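Local coordinates for ferric-siderophore receptor protein (Streptomyces coelicolor, PDB 2X4L), which probably binds ferric siderophores outside the cell membrane as the solute-binding receptor of an iron-uptake system, at residues V49-V54 / D80-D85; L58-V63 / I301-K306; P197-L202 / P259-I264. All coordinates share one frame; numbering follows the deposited sequence.

How the interactions relate
Interactions 1 and 2 lie with their centres about 10 Å apart and share helix 52-60, interaction 1 at its start and interaction 2 at its end. Their segments alternate along the chain, and a salt bridge from Asp-85 to Lys-306 joins them. Interaction 3 is centred about 29 Å from either, in the mixed sheet rather than the parallel sheet of strand 48-51; the nearest atoms are about 13 Å away. It is nested inside the long loop that interaction 2 closes. The chain runs through the parallel sheet, crosses by helix 173-195 into strand 200-206, consistent with the rigid helical linker of this two-lobed class, and returns at 301-306 to meet helix 52-60.

Interaction 1: V49-V54 / D80-D85; sequences VAFTGV and DVQAGD
Phe-51, the last residue of strand 48-51, turns the edge of its ring toward the amide group of Gln-82. The amide end lies close to the ring plane beside CE2 and CZ, yet the two flat groups are inclined by 62° to each other, so they neither stack nor lie coplanar. With CG trans to the backbone N (chi1 175°), the ring swings out beyond the strand toward the 80-85 loop; there it also meets Trp-126 edge-to-face, and both Phe-51 and Gln-82 touch Glu-299.

Thr-52 opens helix 52-60 and divides its two branches between different neighbours. Its methyl faces the loop, CG2 lying 3.6 Å from Ala-83 CA and 3.9 Å from Ala-83 CB, while OG1 is hydrogen-bonded to Thr-72 OG1. Strand 48-51 is the middle one of a five-stranded parallel sheet, and the step from its end directly into a helix is the alpha/beta pattern expected of a lobe in this binding-protein family. The 80-85 loop, which follows the neighbouring strand 67-69, folds back over that step.

Gly-53 brings the backbones close. Its CA makes a C-H...O contact with Gln-82 O at 3.3 Å, and no conventional hydrogen bond crosses between the segments. A beta carbon at this position would come too close to Phe-51 CE2. The carbonyl that Gly-53 meets belongs to a short 3-10 turn, 81-83, whose entry is fixed by an Asx turn: Asp-80 OD2 accepts from Gln-82 N at 2.8 Å, on the anti side of the carboxylate and 23° out of its plane. The 3-10 turn itself is closed by Ala-83 N, which bonds to Asp-80 O at 2.9 Å.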
loop_
_atom_site.group_PDB
_atom_site.type_symbol
_atom_site.label_atom_id
_atom_site.label_comp_id
_atom_site.label_asym_id
_atom_site.label_seq_id
_atom_site.Cartn_x
_atom_site.Cartn_y
_atom_site.Cartn_z
ATOM N N VAL A 49 -8.442 -12.328 11.297
ATOM C CA VAL A 49 -7.726 -12.670 10.067
ATOM C C VAL A 49 -7.675 -11.468 9.186
ATOM O O VAL A 49 -8.672 -10.759 9.075
ATOM C CB VAL A 49 -8.427 -13.868 9.380
ATOM C CG1 VAL A 49 -7.893 -14.139 7.974
ATOM C CG2 VAL A 49 -8.341 -15.144 10.275
ATOM N N ALA A 50 -6.525 -11.182 8.625
ATOM C CA ALA A 50 -6.413 -9.960 7.821
ATOM C C ALA A 50 -5.561 -10.131 6.567
ATOM O O ALA A 50 -4.612 -10.944 6.557
ATOM C CB ALA A 50 -5.783 -8.853 8.710
ATOM N N PHE A 51 -5.796 -9.306 5.569
ATOM C CA PHE A 51 -4.885 -9.195 4.463
ATOM C C PHE A 51 -3.501 -8.878 5.093
ATOM O O PHE A 51 -3.415 -8.109 6.051
ATOM C CB PHE A 51 -5.345 -8.042 3.563
ATOM C CG PHE A 51 -4.371 -7.780 2.446
ATOM C CD1 PHE A 51 -4.227 -8.727 1.443
ATOM C CD2 PHE A 51 -3.677 -6.582 2.379
ATOM C CE1 PHE A 51 -3.307 -8.541 0.424
ATOM C CE2 PHE A 51 -2.751 -6.391 1.346
ATOM C CZ PHE A 51 -2.565 -7.374 0.346
ATOM N N THR A 52 -2.449 -9.478 4.493
ATOM C CA THR A 52 -1.137 -9.329 5.113
ATOM C C THR A 52 -0.826 -7.852 5.434
ATOM O O THR A 52 -0.318 -7.554 6.504
ATOM C CB THR A 52 -0.101 -9.914 4.212
ATOM O OG1 THR A 52 -0.456 -11.302 4.090
ATOM C CG2 THR A 52 1.306 -9.795 4.875
ATOM N N GLY A 53 -1.069 -6.928 4.477
ATOM C CA GLY A 53 -0.692 -5.509 4.710
ATOM C C GLY A 53 -1.491 -4.893 5.842
ATOM O O GLY A 53 -0.977 -3.944 6.493
ATOM N N VAL A 54 -2.721 -5.326 6.032
ATOM C CA VAL A 54 -3.541 -4.848 7.159
ATOM C C VAL A 54 -3.045 -5.446 8.475
ATOM O O VAL A 54 -2.827 -4.748 9.497
ATOM C CB VAL A 54 -5.032 -5.184 6.931
ATOM C CG1 VAL A 54 -5.862 -4.885 8.214
ATOM C CG2 VAL A 54 -5.530 -4.338 5.748
ATOM N N ASP A 80 7.821 -10.590 3.323
ATOM C CA ASP A 80 7.529 -9.719 2.183
ATOM C C ASP A 80 7.470 -8.273 2.688
ATOM O O ASP A 80 7.152 -8.077 3.857
ATOM C CB ASP A 80 6.162 -10.155 1.618
ATOM C CG ASP A 80 5.852 -9.446 0.298
ATOM O OD1 ASP A 80 6.321 -10.026 -0.771
ATOM O OD2 ASP A 80 5.193 -8.367 0.329
ATOM N N VAL A 81 7.675 -7.312 1.797
ATOM C CA VAL A 81 7.505 -5.920 2.210
ATOM C C VAL A 81 6.144 -5.663 2.783
ATOM O O VAL A 81 6.028 -4.916 3.803
ATOM C CB VAL A 81 7.766 -5.036 0.986
ATOM C CG1 VAL A 81 6.746 -5.183 -0.075
ATOM C CG2 VAL A 81 7.744 -3.544 1.491
ATOM N N GLN A 82 5.059 -6.321 2.293
ATOM C CA GLN A 82 3.731 -6.047 2.852
ATOM C C GLN A 82 3.477 -6.678 4.196
ATOM O O GLN A 82 2.495 -6.383 4.808
ATOM C CB GLN A 82 2.660 -6.545 1.820
ATOM C CG GLN A 82 2.739 -5.689 0.459
ATOM C CD GLN A 82 1.533 -5.878 -0.384
ATOM O OE1 GLN A 82 0.416 -5.345 -0.031
ATOM N NE2 GLN A 82 1.637 -6.642 -1.379
ATOM N N ALA A 83 4.430 -7.476 4.699
ATOM C CA ALA A 83 4.260 -8.061 6.016
ATOM C C ALA A 83 4.834 -7.110 7.102
ATOM O O ALA A 83 4.698 -7.365 8.255
ATOM C CB ALA A 83 4.998 -9.458 6.084
ATOM N N GLY A 84 5.527 -6.038 6.725
ATOM C CA GLY A 84 6.059 -5.086 7.771
ATOM C C GLY A 84 6.876 -5.871 8.774
ATOM O O GLY A 84 7.781 -6.649 8.388
ATOM N N ASP A 85 6.528 -5.631 10.019
ATOM C CA ASP A 85 7.303 -6.222 11.123
ATOM C C ASP A 85 6.572 -7.432 11.700
ATOM O O ASP A 85 7.013 -7.911 12.729
ATOM C CB ASP A 85 7.635 -5.194 12.255
ATOM C CG ASP A 85 8.542 -4.112 11.768
ATOM O OD1 ASP A 85 9.533 -4.448 11.067
ATOM O OD2 ASP A 85 8.252 -2.921 12.123
#

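Interaction 2: L58-V63 / I301-K306; sequences LFDYGV and ILSYDK
Asp-60 meets Ser-303 and Lys-306 chiefly through one carboxylate oxygen, OD2, joining the end of one helix to the start of another. Ser-303 is the N-cap of helix 304-320, and a Schellman motif with Gly-62 as its C-prime residue closes helix 52-60. OD2 of Asp-60 accepts from Ser-303 OG at 2.8 Å on its anti lone pair and from Lys-306 NZ at 2.8 Å on the syn side; a weak bond from Lys-306 NZ to Asp-60 OD1 adds to the salt bridge. With an alanine here in place of Asp-60, the Ser-303 hydroxyl would probably lose its acceptor and the lysine ammonium one of its carboxylates.

Around this core, Lys-306 bends at chi2 and chi4, which curls its amine back over the helix start. NZ there also meets Asp-305 OD2 at 2.8 Å, from above that carboxylate's plane, and Asp-85 from the neighbouring loop. The ammonium thus lies among three acids and is likely to offset the closeness of their charges. Ser-303 OG sits between its own backbone N and carbonyl carbon (chi1 65°), where it can accept the capping bond from Lys-306 N at 3.1 Å and still reach Asp-60, so it serves both helices.

Further out, Tyr-61 reaches over the helix start. Its OH accepts from Tyr-304 N at 3.1 Å, a bond of 161°, while Trp-160 of helix 153-165 touches both tyrosines. The same hydroxyl donates to a water 2.6 Å away, and that water donates in turn to Leu-302 O at 2.8 Å.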
loop_
_atom_site.group_PDB
_atom_site.type_symbol
_atom_site.label_atom_id
_atom_site.label_comp_id
_atom_site.label_asym_id
_atom_site.label_seq_id
_atom_site.Cartn_x
_atom_site.Cartn_y
_atom_site.Cartn_z
ATOM N N LEU A 58 -1.783 -3.389 11.816
ATOM C CA LEU A 58 -2.292 -3.658 13.169
ATOM C C LEU A 58 -1.142 -4.065 14.095
ATOM O O LEU A 58 -1.150 -3.634 15.277
ATOM C CB LEU A 58 -3.298 -4.820 13.142
ATOM C CG LEU A 58 -4.574 -4.379 12.464
ATOM C CD1 LEU A 58 -5.564 -5.521 12.248
ATOM C CD2 LEU A 58 -5.294 -3.303 13.275
ATOM N N PHE A 59 -0.149 -4.825 13.603
ATOM C CA PHE A 59 1.014 -5.203 14.408
ATOM C C PHE A 59 1.717 -3.956 15.000
ATOM O O PHE A 59 2.175 -3.995 16.194
ATOM C CB PHE A 59 1.996 -5.974 13.535
ATOM C CG PHE A 59 3.203 -6.462 14.302
ATOM C CD1 PHE A 59 3.160 -7.686 14.993
ATOM C CD2 PHE A 59 4.354 -5.690 14.366
ATOM C CE1 PHE A 59 4.245 -8.094 15.715
ATOM C CE2 PHE A 59 5.486 -6.110 15.135
ATOM C CZ PHE A 59 5.400 -7.350 15.794
ATOM N N ASP A 60 1.861 -2.892 14.200
ATOM C CA ASP A 60 2.553 -1.701 14.714
ATOM C C ASP A 60 1.778 -0.960 15.829
ATOM O O ASP A 60 2.335 -0.062 16.512
ATOM C CB ASP A 60 2.762 -0.748 13.529
ATOM C CG ASP A 60 3.875 -1.178 12.656
ATOM O OD1 ASP A 60 4.610 -2.134 12.933
ATOM O OD2 ASP A 60 4.061 -0.535 11.601
ATOM N N TYR A 61 0.491 -1.295 15.951
ATOM C CA TYR A 61 -0.321 -0.810 17.093
ATOM C C TYR A 61 -0.513 -1.874 18.141
ATOM O O TYR A 61 -1.360 -1.698 18.973
ATOM C CB TYR A 61 -1.667 -0.410 16.530
ATOM C CG TYR A 61 -1.529 0.735 15.554
ATOM C CD1 TYR A 61 -0.839 1.905 15.923
ATOM C CD2 TYR A 61 -2.057 0.677 14.243
ATOM C CE1 TYR A 61 -0.686 2.989 15.041
ATOM C CE2 TYR A 61 -1.908 1.803 13.366
ATOM C CZ TYR A 61 -1.219 2.959 13.801
ATOM O OH TYR A 61 -1.047 3.995 12.886
ATOM N N GLY A 62 0.249 -2.965 18.076
ATOM C CA GLY A 62 0.209 -4.013 19.083
ATOM C C GLY A 62 -1.038 -4.837 19.077
ATOM O O GLY A 62 -1.338 -5.460 20.126
ATOM N N VAL A 63 -1.683 -4.948 17.901
ATOM C CA VAL A 63 -2.858 -5.833 17.769
ATOM C C VAL A 63 -2.422 -7.050 16.975
ATOM O O VAL A 63 -2.004 -6.905 15.850
ATOM C CB VAL A 63 -3.959 -5.068 17.097
ATOM C CG1 VAL A 63 -5.131 -5.986 16.575
ATOM C CG2 VAL A 63 -4.468 -3.945 18.074
ATOM N N ILE A 301 1.267 0.135 3.959
ATOM C CA ILE A 301 0.820 -0.500 5.204
ATOM C C ILE A 301 0.323 0.656 6.035
ATOM O O ILE A 301 1.036 1.624 6.335
ATOM C CB ILE A 301 1.998 -1.178 5.896
ATOM C CG1 ILE A 301 2.563 -2.330 5.034
ATOM C CG2 ILE A 301 1.594 -1.602 7.293
ATOM C CD1 ILE A 301 4.002 -2.774 5.500
ATOM N N LEU A 302 -0.944 0.562 6.409
ATOM C CA LEU A 302 -1.678 1.701 6.997
ATOM C C LEU A 302 -1.396 1.941 8.524
ATOM O O LEU A 302 -2.327 2.023 9.330
ATOM C CB LEU A 302 -3.141 1.545 6.661
ATOM C CG LEU A 302 -3.498 1.608 5.168
ATOM C CD1 LEU A 302 -4.936 1.158 4.949
ATOM C CD2 LEU A 302 -3.227 2.999 4.643
ATOM N N SER A 303 -0.098 2.002 8.856
ATOM C CA SER A 303 0.354 2.524 10.140
ATOM C C SER A 303 1.205 3.751 9.882
ATOM O O SER A 303 1.837 3.888 8.862
ATOM C CB SER A 303 1.146 1.527 10.976
ATOM O OG SER A 303 2.340 1.221 10.305
ATOM N N TYR A 304 1.171 4.677 10.836
ATOM C CA TYR A 304 2.071 5.838 10.662
ATOM C C TYR A 304 3.505 5.399 10.565
ATOM O O TYR A 304 4.263 5.977 9.732
ATOM C CB TYR A 304 1.857 6.905 11.792
ATOM C CG TYR A 304 0.479 7.530 11.686
ATOM C CD1 TYR A 304 0.161 8.439 10.657
ATOM C CD2 TYR A 304 -0.556 7.125 12.563
ATOM C CE1 TYR A 304 -1.152 8.972 10.522
ATOM C CE2 TYR A 304 -1.830 7.655 12.430
ATOM C CZ TYR A 304 -2.103 8.598 11.471
ATOM O OH TYR A 304 -3.358 9.088 11.335
ATOM N N ASP A 305 3.894 4.379 11.304
ATOM C CA ASP A 305 5.232 3.892 11.298
ATOM C C ASP A 305 5.657 3.505 9.885
ATOM O O ASP A 305 6.789 3.755 9.467
ATOM C CB ASP A 305 5.273 2.672 12.226
ATOM C CG ASP A 305 6.546 2.102 12.265
ATOM O OD1 ASP A 305 7.216 2.245 13.281
ATOM O OD2 ASP A 305 6.932 1.619 11.199
ATOM N N LYS A 306 4.793 2.757 9.243
ATOM C CA LYS A 306 5.169 2.315 7.892
ATOM C C LYS A 306 4.931 3.270 6.762
ATOM O O LYS A 306 5.424 3.089 5.639
ATOM C CB LYS A 306 4.459 0.988 7.573
ATOM C CG LYS A 306 4.866 -0.168 8.447
ATOM C CD LYS A 306 6.310 -0.560 8.252
ATOM C CE LYS A 306 6.743 -1.658 9.265
ATOM N NZ LYS A 306 6.635 -1.163 10.717
HETATM O O HOH W 1 -2.885 4.100 11.062
#

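Interaction 3: P197-L202 / P259-I264; sequences PEIRVL and PADVII
Arg-200 and Asp-261 interlock at one end of the strand pair. Bent at chi3, the arginine presents its guanidinium side-on: NE meets Asp-261 OD2 at 2.8 Å and NH2 meets OD1 at 3.0 Å, with the two planes 33° apart. OD2 is filled from a second direction by Arg-200 N, on its anti lone pair, and Pro-259 CB covers one guanidinium face. Beyond the salt bridge, Gly-325 O accepts from NH2, while OD1 takes the N-H groups of Val-324 and Gly-325, so the chain terminus is tied in here.

Further along, the bumps are apolar. On one face Val-262 fills the hollow between Ile-199 and Val-201: its CG2 meets Ile-199 CG2 at 3.7 Å and its CB meets Val-201 CG2, while Val-201 CG1 rests against Ile-264 CG2. The other face pairs Leu-202 with Ile-263, and the small Ala-260 methyl lets Leu-202 CB close to 3.6 Å from Ala-260 CB. Between the two faces, Leu-202 N bonds to Val-262 O, and Ile-264 N to Leu-202 O, so that Leu-202 bonds to the residues flanking Ile-263, the pattern of neighbouring parallel strands, 200-206 and 262-266, within the mixed sheet of the second lobe of this solute-binding family member.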
loop_
_atom_site.group_PDB
_atom_site.type_symbol
_atom_site.label_atom_id
_atom_site.label_comp_id
_atom_site.label_asym_id
_atom_site.label_seq_id
_atom_site.Cartn_x
_atom_site.Cartn_y
_atom_site.Cartn_z
ATOM N N PRO A 197 10.701 22.511 -7.430
ATOM C CA PRO A 197 9.401 22.388 -8.105
ATOM C C PRO A 197 9.661 21.838 -9.516
ATOM O O PRO A 197 8.715 21.294 -10.130
ATOM C CB PRO A 197 8.874 23.846 -8.154
ATOM C CG PRO A 197 10.076 24.655 -8.109
ATOM C CD PRO A 197 10.973 23.926 -7.076
ATOM N N GLU A 198 10.930 21.895 -9.929
ATOM C CA GLU A 198 11.268 21.448 -11.326
ATOM C C GLU A 198 11.483 19.951 -11.413
ATOM O O GLU A 198 11.515 19.394 -12.535
ATOM C CB GLU A 198 12.526 22.153 -11.828
ATOM C CG GLU A 198 13.865 21.753 -11.243
ATOM C CD GLU A 198 14.134 22.253 -9.756
ATOM O OE1 GLU A 198 13.252 22.906 -9.178
ATOM O OE2 GLU A 198 15.204 21.977 -9.197
ATOM N N ILE A 199 11.617 19.288 -10.266
ATOM C CA ILE A 199 11.837 17.821 -10.218
ATOM C C ILE A 199 10.561 17.035 -10.517
ATOM O O ILE A 199 9.595 17.127 -9.741
ATOM C CB ILE A 199 12.516 17.372 -8.888
ATOM C CG1 ILE A 199 13.871 18.097 -8.756
ATOM C CG2 ILE A 199 12.568 15.826 -8.841
ATOM C CD1 ILE A 199 14.921 17.792 -9.925
ATOM N N ARG A 200 10.545 16.308 -11.625
ATOM C CA ARG A 200 9.343 15.577 -12.128
ATOM C C ARG A 200 9.445 14.128 -11.669
ATOM O O ARG A 200 10.463 13.462 -11.934
ATOM C CB ARG A 200 9.335 15.567 -13.649
ATOM C CG ARG A 200 9.220 16.955 -14.169
ATOM C CD ARG A 200 9.719 17.147 -15.611
ATOM N NE ARG A 200 11.138 16.962 -15.712
ATOM C CZ ARG A 200 11.868 17.085 -16.827
ATOM N NH1 ARG A 200 11.334 17.447 -17.967
ATOM N NH2 ARG A 200 13.155 16.870 -16.741
ATOM N N VAL A 201 8.466 13.664 -10.924
ATOM C CA VAL A 201 8.405 12.288 -10.411
ATOM C C VAL A 201 7.487 11.400 -11.218
ATOM O O VAL A 201 6.332 11.824 -11.456
ATOM C CB VAL A 201 7.896 12.348 -8.955
ATOM C CG1 VAL A 201 7.905 10.877 -8.396
ATOM C CG2 VAL A 201 8.876 13.252 -8.135
ATOM N N LEU A 202 7.973 10.217 -11.626
ATOM C CA LEU A 202 7.205 9.288 -12.387
ATOM C C LEU A 202 6.963 8.090 -11.538
ATOM O O LEU A 202 7.912 7.504 -10.945
ATOM C CB LEU A 202 7.921 8.912 -13.660
ATOM C CG LEU A 202 7.037 8.008 -14.551
ATOM C CD1 LEU A 202 7.352 8.231 -15.987
ATOM C CD2 LEU A 202 7.272 6.563 -14.187
ATOM N N PRO A 259 9.516 12.527 -19.860
ATOM C CA PRO A 259 10.795 12.868 -19.195
ATOM C C PRO A 259 10.533 12.865 -17.650
ATOM O O PRO A 259 9.530 13.438 -17.182
ATOM C CB PRO A 259 11.047 14.264 -19.711
ATOM C CG PRO A 259 10.396 14.200 -21.119
ATOM C CD PRO A 259 9.118 13.548 -20.855
ATOM N N ALA A 260 11.421 12.202 -16.916
ATOM C CA ALA A 260 11.279 12.120 -15.481
ATOM C C ALA A 260 12.647 12.302 -14.833
ATOM O O ALA A 260 13.690 11.922 -15.418
ATOM C CB ALA A 260 10.685 10.784 -15.107
ATOM N N ASP A 261 12.683 12.929 -13.658
ATOM C CA ASP A 261 13.877 13.131 -12.916
ATOM C C ASP A 261 14.045 12.096 -11.786
ATOM O O ASP A 261 15.152 11.645 -11.476
ATOM C CB ASP A 261 13.904 14.543 -12.337
ATOM C CG ASP A 261 13.720 15.551 -13.404
ATOM O OD1 ASP A 261 14.456 15.501 -14.416
ATOM O OD2 ASP A 261 12.728 16.309 -13.455
ATOM N N VAL A 262 12.920 11.724 -11.153
ATOM C CA VAL A 262 12.927 10.701 -10.092
ATOM C C VAL A 262 11.856 9.694 -10.513
ATOM O O VAL A 262 10.723 10.096 -10.905
ATOM C CB VAL A 262 12.521 11.300 -8.721
ATOM C CG1 VAL A 262 12.333 10.194 -7.715
ATOM C CG2 VAL A 262 13.593 12.279 -8.293
ATOM N N ILE A 263 12.204 8.417 -10.484
ATOM C CA ILE A 263 11.179 7.341 -10.727
ATOM C C ILE A 263 10.966 6.565 -9.437
ATOM O O ILE A 263 11.954 6.167 -8.785
ATOM C CB ILE A 263 11.657 6.438 -11.846
ATOM C CG1 ILE A 263 11.915 7.256 -13.075
ATOM C CG2 ILE A 263 10.590 5.315 -12.081
ATOM C CD1 ILE A 263 12.530 6.373 -14.301
ATOM N N ILE A 264 9.674 6.380 -9.059
ATOM C CA ILE A 264 9.313 5.601 -7.894
ATOM C C ILE A 264 8.653 4.322 -8.391
ATOM O O ILE A 264 7.638 4.400 -9.151
ATOM C CB ILE A 264 8.509 6.405 -6.904
ATOM C CG1 ILE A 264 7.099 6.857 -7.381
ATOM C CG2 ILE A 264 9.369 7.741 -6.576
ATOM C CD1 ILE A 264 6.203 7.571 -6.319
#